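Local coordinates for binary enterotoxin of Clostridium perfringens component a (Clostridium perfringens, PDB 5WTZ), which probably transfers ADP-ribose from NAD+ to actin, as the enzymatic component of a two-part, iota-like enterotoxin, at residues A13-K16 and N17-T20. Numbering follows the deposited sequence.
Sequences AKDK and NSAT
D15, at the N-cap position right before helix 16-31, accepts the backbone N-H of S18 through its carboxylate. The evidence is the bond from S18 N to D15 OD1, 2.8 Å long and nearly straight at 164°, although the donor reaches the oxygen from above the carboxylate plane, 46° out of it. With chi1 at -171°, CG lies opposite the D15 nitrogen and beside the carbonyl carbon, which brings OD1 to the S18 amide. The partial positive charge of the helix start would probably favour the ionised carboxylate.

Backbone bonds carry the first turn: A19 N donates to D15 O at 3.2 Å, and T20 N to K16 O at 2.9 Å. The hydroxyl of T20 lies near two acceptors, 2.7 Å from OG1 to N17 O and 3.1 Å from OG1 to K16 O, and these distances do not settle which oxygen takes the proton.

Along K16, CB sits against N17 N, in the first turn of the helix, and CG passes the methyl of T20. The chain then bends at chi2 and chi3, which returns CE to that methyl, while NZ, beyond it, is hydrogen-bonded to N177 OD1. On the buried side of the turn, A19 packs against F12 and M145, joining the helix start to neighbouring loops. The apolar touch between K16 and T20 is closest from CE to CG2, at 3.6 Å.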
ATOM      1  N   ALA A  13      -1.596  24.722  13.599  1.00 42.25           N
ATOM      2  CA  ALA A  13      -0.361  24.699  14.371  1.00 39.06           C
ATOM      3  C   ALA A  13      -0.612  24.353  15.843  1.00 43.47           C
ATOM      4  O   ALA A  13      -0.447  23.208  16.246  1.00 39.66           O
ATOM      5  CB  ALA A  13       0.357  26.027  14.245  1.00 36.59           C
ATOM      6  N   LYS A  14      -1.023  25.338  16.636  1.00 49.25           N
ATOM      7  CA  LYS A  14      -1.269  25.115  18.063  1.00 48.16           C
ATOM      8  C   LYS A  14      -2.570  25.768  18.532  1.00 47.55           C
ATOM      9  O   LYS A  14      -2.964  25.653  19.701  1.00 41.61           O
ATOM     10  CB  LYS A  14      -0.090  25.634  18.880  1.00 48.08           C
ATOM     11  CG  LYS A  14       1.216  24.935  18.547  1.00 41.21           C
ATOM     12  CD  LYS A  14       2.299  25.287  19.543  1.00 46.82           C
ATOM     13  CE  LYS A  14       3.475  24.328  19.437  1.00 50.46           C
ATOM     14  NZ  LYS A  14       4.611  24.779  20.287  1.00 57.75           N
ATOM     15  N   ASP A  15      -3.238  26.436  17.598  1.00 44.26           N
ATOM     16  CA  ASP A  15      -4.522  27.070  17.855  1.00 45.22           C
ATOM     17  C   ASP A  15      -5.611  26.044  17.911  1.00 44.30           C
ATOM     18  O   ASP A  15      -6.380  25.881  16.962  1.00 48.15           O
ATOM     19  CB  ASP A  15      -4.886  28.085  16.774  1.00 42.38           C
ATOM     20  CG  ASP A  15      -6.112  28.914  17.143  1.00 44.34           C
ATOM     21  OD1 ASP A  15      -6.858  28.546  18.086  1.00 44.66           O
ATOM     22  OD2 ASP A  15      -6.340  29.939  16.472  1.00 45.63           O
ATOM     23  N   LYS A  16      -5.729  25.358  19.021  1.00 48.04           N
ATOM     24  CA  LYS A  16      -6.744  24.352  19.012  1.00 50.72           C
ATOM     25  C   LYS A  16      -8.104  24.914  19.404  1.00 46.37           C
ATOM     26  O   LYS A  16      -9.129  24.287  19.148  1.00 58.92           O
ATOM     27  CB  LYS A  16      -6.298  23.203  19.880  1.00 56.48           C
ATOM     28  CG  LYS A  16      -7.288  22.125  19.995  1.00 52.79           C
ATOM     29  CD  LYS A  16      -7.267  21.865  21.449  1.00 63.65           C
ATOM     30  CE  LYS A  16      -8.622  21.892  22.059  1.00 65.36           C
ATOM     31  NZ  LYS A  16      -8.478  21.401  23.450  1.00 76.51           N
ATOM     32  N   ASN A  17      -8.128  26.119  19.963  1.00 48.00           N
ATOM     33  CA  ASN A  17      -9.398  26.807  20.161  1.00 47.11           C
ATOM     34  C   ASN A  17     -10.154  27.006  18.846  1.00 46.21           C
ATOM     35  O   ASN A  17     -11.274  26.517  18.675  1.00 46.09           O
ATOM     36  CB  ASN A  17      -9.181  28.161  20.832  1.00 50.84           C
ATOM     37  CG  ASN A  17     -10.487  28.910  21.062  1.00 57.89           C
ATOM     38  OD1 ASN A  17     -11.375  29.514  20.440  0.50 50.07           O
ATOM     39  ND2 ASN A  17     -11.135  28.614  22.182  1.00 61.50           N
ATOM     40  N   SER A  18      -9.535  27.728  17.922  1.00 50.99           N
ATOM     41  CA  SER A  18     -10.143  27.972  16.614  1.00 59.97           C
ATOM     42  C   SER A  18     -10.389  26.665  15.871  1.00 57.68           C
ATOM     43  O   SER A  18     -11.384  26.527  15.151  1.00 47.20           O
ATOM     44  CB  SER A  18      -9.255  28.869  15.763  1.00 61.14           C
ATOM     45  OG  SER A  18      -8.162  28.118  15.273  1.00 63.45           O
ATOM     46  N   ALA A  19      -9.468  25.715  16.046  1.00 53.80           N
ATOM     47  CA  ALA A  19      -9.575  24.410  15.410  1.00 45.92           C
ATOM     48  C   ALA A  19     -10.859  23.702  15.836  1.00 50.12           C
ATOM     49  O   ALA A  19     -11.588  23.178  14.993  1.00 47.37           O
ATOM     50  CB  ALA A  19      -8.343  23.541  15.733  1.00 43.26           C
ATOM     51  N   THR A  20     -11.141  23.698  17.142  1.00 50.07           N
ATOM     52  CA  THR A  20     -12.338  23.035  17.653  1.00 49.31           C
ATOM     53  C   THR A  20     -13.586  23.788  17.219  1.00 49.85           C
ATOM     54  O   THR A  20     -14.623  23.176  16.970  1.00 45.46           O
ATOM     55  CB  THR A  20     -12.335  22.898  19.210  1.00 51.02           C
ATOM     56  OG1 THR A  20     -12.118  24.180  19.813  1.00 51.19           O
ATOM     57  CG2 THR A  20     -11.285  21.893  19.690  1.00 40.57           C
TER